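Local coordinates for putative lipoprotein (Clostridium perfringens ATCC 13124, PDB 4R7R) that is of unknown function but, as a putative lipoprotein, is probably anchored to the outer face of the cell membrane, at residues 6-14 and 93-104. Sequence-based numbering, arbitrary orientation.
Sequences SLNYHTKNL and LYPWDSDVRKDY
OD2 of D103 is gripped twice by T11: T11 OG1 bonds D103 OD2 at 2.6 Å along the anti lone pair, while T11 N comes from above the carboxylate plane. The other oxygen, D103 OD1, takes H10 N at 3.0 Å in a nearly straight bond of 169°. This illustrates how a carboxylate can anchor a helix N-terminus across a contact: the N-H groups of H10 and T11, in the first turn of helix 9-17, are answered by an acid at the start of strand 103-106, next to strand 90-95 in the antiparallel sheet. The positive helix end and R101 together would probably stabilise the carboxylate as an anion. R101 holds D103 OD1 end-on through NH1 and NH2, with a salt bridge of 2.7 Å from R101 NH2 to D103 OD1, and R101 NH1 also reaches S6 O at 2.8 Å, tying the loop ahead of the helix to the same acid. One face of the guanidinium is overlaid by Y9 CB.

H10 carries most of the remaining contact, reaching from the helix to the hairpin of strands 90-95 and 103-106. With CG beside its own backbone N (chi1 -73°), the imidazole points NE2 at R101 O, a weak bond, and at a water that donates to S98 O. The ring lies sandwiched, Y9 CD1 over one face and, on the opposite face, P95 CD in a CH-pi contact 3.3 Å from the H10 ring centroid.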
loop_
_atom_site.group_PDB
_atom_site.type_symbol
_atom_site.label_atom_id
_atom_site.label_comp_id
_atom_site.label_asym_id
_atom_site.label_seq_id
_atom_site.Cartn_x
_atom_site.Cartn_y
_atom_site.Cartn_z
ATOM N N SER A 6 -14.393 -3.991 -11.253
ATOM C CA SER A 6 -14.031 -3.749 -9.868
ATOM C C SER A 6 -12.896 -2.739 -9.716
ATOM O O SER A 6 -11.922 -2.737 -10.472
ATOM C CB SER A 6 -13.652 -5.067 -9.192
ATOM O OG SER A 6 -12.666 -5.753 -9.942
ATOM N N LEU A 7 -13.042 -1.873 -8.724
ATOM C CA LEU A 7 -12.006 -0.911 -8.400
ATOM C C LEU A 7 -11.035 -1.515 -7.401
ATOM O O LEU A 7 -9.958 -0.975 -7.176
ATOM C CB LEU A 7 -12.628 0.372 -7.847
ATOM C CG LEU A 7 -13.670 0.975 -8.793
ATOM C CD1 LEU A 7 -14.436 2.074 -8.107
ATOM C CD2 LEU A 7 -12.982 1.511 -10.026
ATOM N N ASN A 8 -11.410 -2.653 -6.822
ATOM C CA ASN A 8 -10.590 -3.281 -5.794
ATOM C C ASN A 8 -9.932 -4.601 -6.190
ATOM O O ASN A 8 -9.529 -5.371 -5.312
ATOM C CB ASN A 8 -11.433 -3.527 -4.556
ATOM C CG ASN A 8 -12.535 -4.508 -4.808
ATOM O OD1 ASN A 8 -12.998 -4.650 -5.939
ATOM N ND2 ASN A 8 -12.955 -5.209 -3.765
ATOM N N TYR A 9 -9.834 -4.859 -7.495
ATOM C CA TYR A 9 -9.310 -6.118 -8.012
ATOM C C TYR A 9 -8.030 -6.592 -7.323
ATOM O O TYR A 9 -7.973 -7.726 -6.838
ATOM C CB TYR A 9 -9.058 -6.009 -9.524
ATOM C CG TYR A 9 -8.541 -7.289 -10.163
ATOM C CD1 TYR A 9 -7.167 -7.497 -10.362
ATOM C CD2 TYR A 9 -9.428 -8.292 -10.579
ATOM C CE1 TYR A 9 -6.699 -8.672 -10.949
ATOM C CE2 TYR A 9 -8.959 -9.474 -11.175
ATOM C CZ TYR A 9 -7.603 -9.648 -11.349
ATOM O OH TYR A 9 -7.144 -10.804 -11.922
ATOM N N HIS A 10 -7.011 -5.737 -7.275
ATOM C CA HIS A 10 -5.696 -6.186 -6.822
ATOM C C HIS A 10 -5.642 -6.314 -5.311
ATOM O O HIS A 10 -4.880 -7.125 -4.777
ATOM C CB HIS A 10 -4.582 -5.239 -7.286
ATOM C CG HIS A 10 -4.261 -5.333 -8.745
ATOM N ND1 HIS A 10 -3.990 -6.531 -9.374
ATOM C CD2 HIS A 10 -4.150 -4.375 -9.692
ATOM C CE1 HIS A 10 -3.730 -6.303 -10.651
ATOM N NE2 HIS A 10 -3.823 -5.003 -10.868
ATOM N N THR A 11 -6.432 -5.503 -4.620
ATOM C CA THR A 11 -6.449 -5.526 -3.154
ATOM C C THR A 11 -7.093 -6.807 -2.625
ATOM O O THR A 11 -6.631 -7.394 -1.654
ATOM C CB THR A 11 -7.200 -4.310 -2.586
ATOM O OG1 THR A 11 -6.624 -3.112 -3.126
ATOM C CG2 THR A 11 -7.128 -4.289 -1.065
ATOM N N LYS A 12 -8.159 -7.237 -3.289
ATOM C CA LYS A 12 -8.815 -8.494 -2.963
ATOM C C LYS A 12 -7.842 -9.671 -3.114
ATOM O O LYS A 12 -7.820 -10.583 -2.279
ATOM C CB LYS A 12 -10.054 -8.666 -3.848
ATOM C CG LYS A 12 -10.588 -10.076 -3.958
ATOM C CD LYS A 12 -11.973 -10.065 -4.584
ATOM C CE LYS A 12 -12.880 -9.087 -3.845
ATOM N NZ LYS A 12 -14.327 -9.383 -4.050
ATOM N N ASN A 13 -7.015 -9.636 -4.156
ATOM C CA ASN A 13 -6.033 -10.689 -4.363
ATOM C C ASN A 13 -4.931 -10.656 -3.324
ATOM O O ASN A 13 -4.502 -11.698 -2.834
ATOM C CB ASN A 13 -5.440 -10.598 -5.767
ATOM C CG ASN A 13 -6.397 -11.115 -6.822
ATOM O OD1 ASN A 13 -7.338 -11.852 -6.507
ATOM N ND2 ASN A 13 -6.174 -10.730 -8.074
ATOM N N LEU A 14 -4.484 -9.460 -2.976
ATOM C CA LEU A 14 -3.456 -9.331 -1.965
ATOM C C LEU A 14 -4.023 -9.808 -0.640
ATOM O O LEU A 14 -3.384 -10.573 0.089
ATOM C CB LEU A 14 -2.971 -7.889 -1.855
ATOM C CG LEU A 14 -1.951 -7.673 -0.739
ATOM C CD1 LEU A 14 -0.710 -8.504 -1.021
ATOM C CD2 LEU A 14 -1.611 -6.198 -0.590
ATOM N N LEU A 93 -1.993 0.383 -5.538
ATOM C CA LEU A 93 -1.688 -0.968 -5.108
ATOM C C LEU A 93 -1.778 -1.892 -6.321
ATOM O O LEU A 93 -2.786 -1.879 -7.062
ATOM C CB LEU A 93 -2.658 -1.406 -3.997
ATOM C CG LEU A 93 -2.349 -2.657 -3.158
ATOM C CD1 LEU A 93 -3.157 -2.627 -1.864
ATOM C CD2 LEU A 93 -2.633 -3.949 -3.926
ATOM N N TYR A 94 -0.732 -2.697 -6.521
ATOM C CA TYR A 94 -0.651 -3.532 -7.710
ATOM C C TYR A 94 0.426 -4.604 -7.561
ATOM O O TYR A 94 1.344 -4.449 -6.740
ATOM C CB TYR A 94 -0.393 -2.661 -8.945
ATOM C CG TYR A 94 0.818 -1.754 -8.860
ATOM C CD1 TYR A 94 2.033 -2.142 -9.408
ATOM C CD2 TYR A 94 0.740 -0.496 -8.252
ATOM C CE1 TYR A 94 3.152 -1.315 -9.344
ATOM C CE2 TYR A 94 1.837 0.336 -8.188
ATOM C CZ TYR A 94 3.046 -0.072 -8.736
ATOM O OH TYR A 94 4.153 0.754 -8.684
ATOM N N PRO A 95 0.305 -5.709 -8.330
ATOM C CA PRO A 95 1.369 -6.712 -8.270
ATOM C C PRO A 95 2.623 -6.124 -8.890
ATOM O O PRO A 95 2.524 -5.265 -9.785
ATOM C CB PRO A 95 0.814 -7.897 -9.084
ATOM C CG PRO A 95 -0.280 -7.334 -9.921
ATOM C CD PRO A 95 -0.789 -6.089 -9.242
ATOM N N TRP A 96 3.784 -6.565 -8.419
ATOM C CA TRP A 96 5.048 -5.923 -8.782
ATOM C C TRP A 96 5.333 -5.978 -10.283
ATOM O O TRP A 96 6.026 -5.128 -10.826
ATOM C CB TRP A 96 6.200 -6.579 -8.022
ATOM C CG TRP A 96 6.536 -7.926 -8.570
ATOM C CD1 TRP A 96 5.735 -9.041 -8.570
ATOM C CD2 TRP A 96 7.749 -8.304 -9.229
ATOM N NE1 TRP A 96 6.383 -10.084 -9.178
ATOM C CE2 TRP A 96 7.620 -9.663 -9.591
ATOM C CE3 TRP A 96 8.932 -7.626 -9.541
ATOM C CZ2 TRP A 96 8.635 -10.363 -10.248
ATOM C CZ3 TRP A 96 9.949 -8.324 -10.196
ATOM C CH2 TRP A 96 9.790 -9.679 -10.546
ATOM N N ASP A 97 4.805 -6.997 -10.946
ATOM C CA ASP A 97 5.117 -7.237 -12.348
ATOM C C ASP A 97 3.933 -6.905 -13.259
ATOM O O ASP A 97 3.919 -7.283 -14.432
ATOM C CB ASP A 97 5.549 -8.705 -12.555
ATOM C CG ASP A 97 4.423 -9.700 -12.242
ATOM O OD1 ASP A 97 4.430 -10.832 -12.800
ATOM O OD2 ASP A 97 3.526 -9.341 -11.433
ATOM N N SER A 98 2.918 -6.238 -12.729
ATOM C CA SER A 98 1.844 -5.819 -13.612
ATOM C C SER A 98 1.110 -4.605 -13.122
ATOM O O SER A 98 0.222 -4.706 -12.266
ATOM C CB SER A 98 0.842 -6.928 -13.830
ATOM O OG SER A 98 -0.111 -6.450 -14.755
ATOM N N ASP A 99 1.470 -3.468 -13.703
ATOM C CA ASP A 99 0.950 -2.187 -13.280
ATOM C C ASP A 99 0.126 -1.533 -14.385
ATOM O O ASP A 99 -0.018 -0.309 -14.409
ATOM C CB ASP A 99 2.101 -1.261 -12.842
ATOM C CG ASP A 99 3.020 -0.825 -14.011
ATOM O OD1 ASP A 99 3.831 0.113 -13.807
ATOM O OD2 ASP A 99 2.950 -1.397 -15.127
ATOM N N VAL A 100 -0.408 -2.334 -15.305
ATOM C CA VAL A 100 -1.229 -1.759 -16.365
ATOM C C VAL A 100 -2.473 -1.129 -15.761
ATOM O O VAL A 100 -2.973 -0.122 -16.266
ATOM C CB VAL A 100 -1.644 -2.798 -17.448
ATOM C CG1 VAL A 100 -0.426 -3.258 -18.219
ATOM C CG2 VAL A 100 -2.405 -3.983 -16.846
ATOM N N ARG A 101 -2.966 -1.714 -14.675
ATOM C CA ARG A 101 -4.132 -1.167 -13.998
ATOM C C ARG A 101 -3.999 -1.331 -12.494
ATOM O O ARG A 101 -4.204 -2.413 -11.938
ATOM C CB ARG A 101 -5.411 -1.831 -14.490
ATOM C CG ARG A 101 -6.638 -1.412 -13.718
ATOM C CD ARG A 101 -7.433 -2.646 -13.322
ATOM N NE ARG A 101 -8.432 -2.398 -12.283
ATOM C CZ ARG A 101 -8.175 -2.447 -10.984
ATOM N NH1 ARG A 101 -9.153 -2.228 -10.102
ATOM N NH2 ARG A 101 -6.938 -2.718 -10.566
ATOM N N LYS A 102 -3.636 -0.240 -11.841
ATOM C CA LYS A 102 -3.462 -0.244 -10.405
ATOM C C LYS A 102 -4.807 -0.072 -9.722
ATOM O O LYS A 102 -5.722 0.497 -10.308
ATOM C CB LYS A 102 -2.510 0.878 -9.985
ATOM C CG LYS A 102 -1.246 0.940 -10.811
ATOM C CD LYS A 102 -0.534 2.263 -10.635
ATOM C CE LYS A 102 0.820 2.202 -11.321
ATOM N NZ LYS A 102 1.549 3.495 -11.311
ATOM N N ASP A 103 -4.926 -0.592 -8.503
ATOM C CA ASP A 103 -5.983 -0.200 -7.572
ATOM C C ASP A 103 -5.722 1.226 -7.044
ATOM O O ASP A 103 -4.575 1.593 -6.760
ATOM C CB ASP A 103 -6.052 -1.170 -6.383
ATOM C CG ASP A 103 -6.904 -2.416 -6.651
ATOM O OD1 ASP A 103 -7.152 -2.809 -7.829
ATOM O OD2 ASP A 103 -7.319 -3.021 -5.637
ATOM N N TYR A 104 -6.774 2.023 -6.901
ATOM C CA TYR A 104 -6.634 3.359 -6.325
ATOM C C TYR A 104 -7.489 3.438 -5.081
ATOM O O TYR A 104 -8.692 3.123 -5.122
ATOM C CB TYR A 104 -7.041 4.457 -7.326
ATOM C CG TYR A 104 -6.123 4.576 -8.527
ATOM C CD1 TYR A 104 -5.239 5.656 -8.654
ATOM C CD2 TYR A 104 -6.134 3.605 -9.539
ATOM C CE1 TYR A 104 -4.389 5.768 -9.766
ATOM C CE2 TYR A 104 -5.284 3.696 -10.644
ATOM C CZ TYR A 104 -4.416 4.778 -10.757
ATOM O OH TYR A 104 -3.582 4.860 -11.855
HETATM O O HOH W 1 -9.355 1.234 -7.950
HETATM O O HOH W 2 -2.097 -4.184 -13.159
#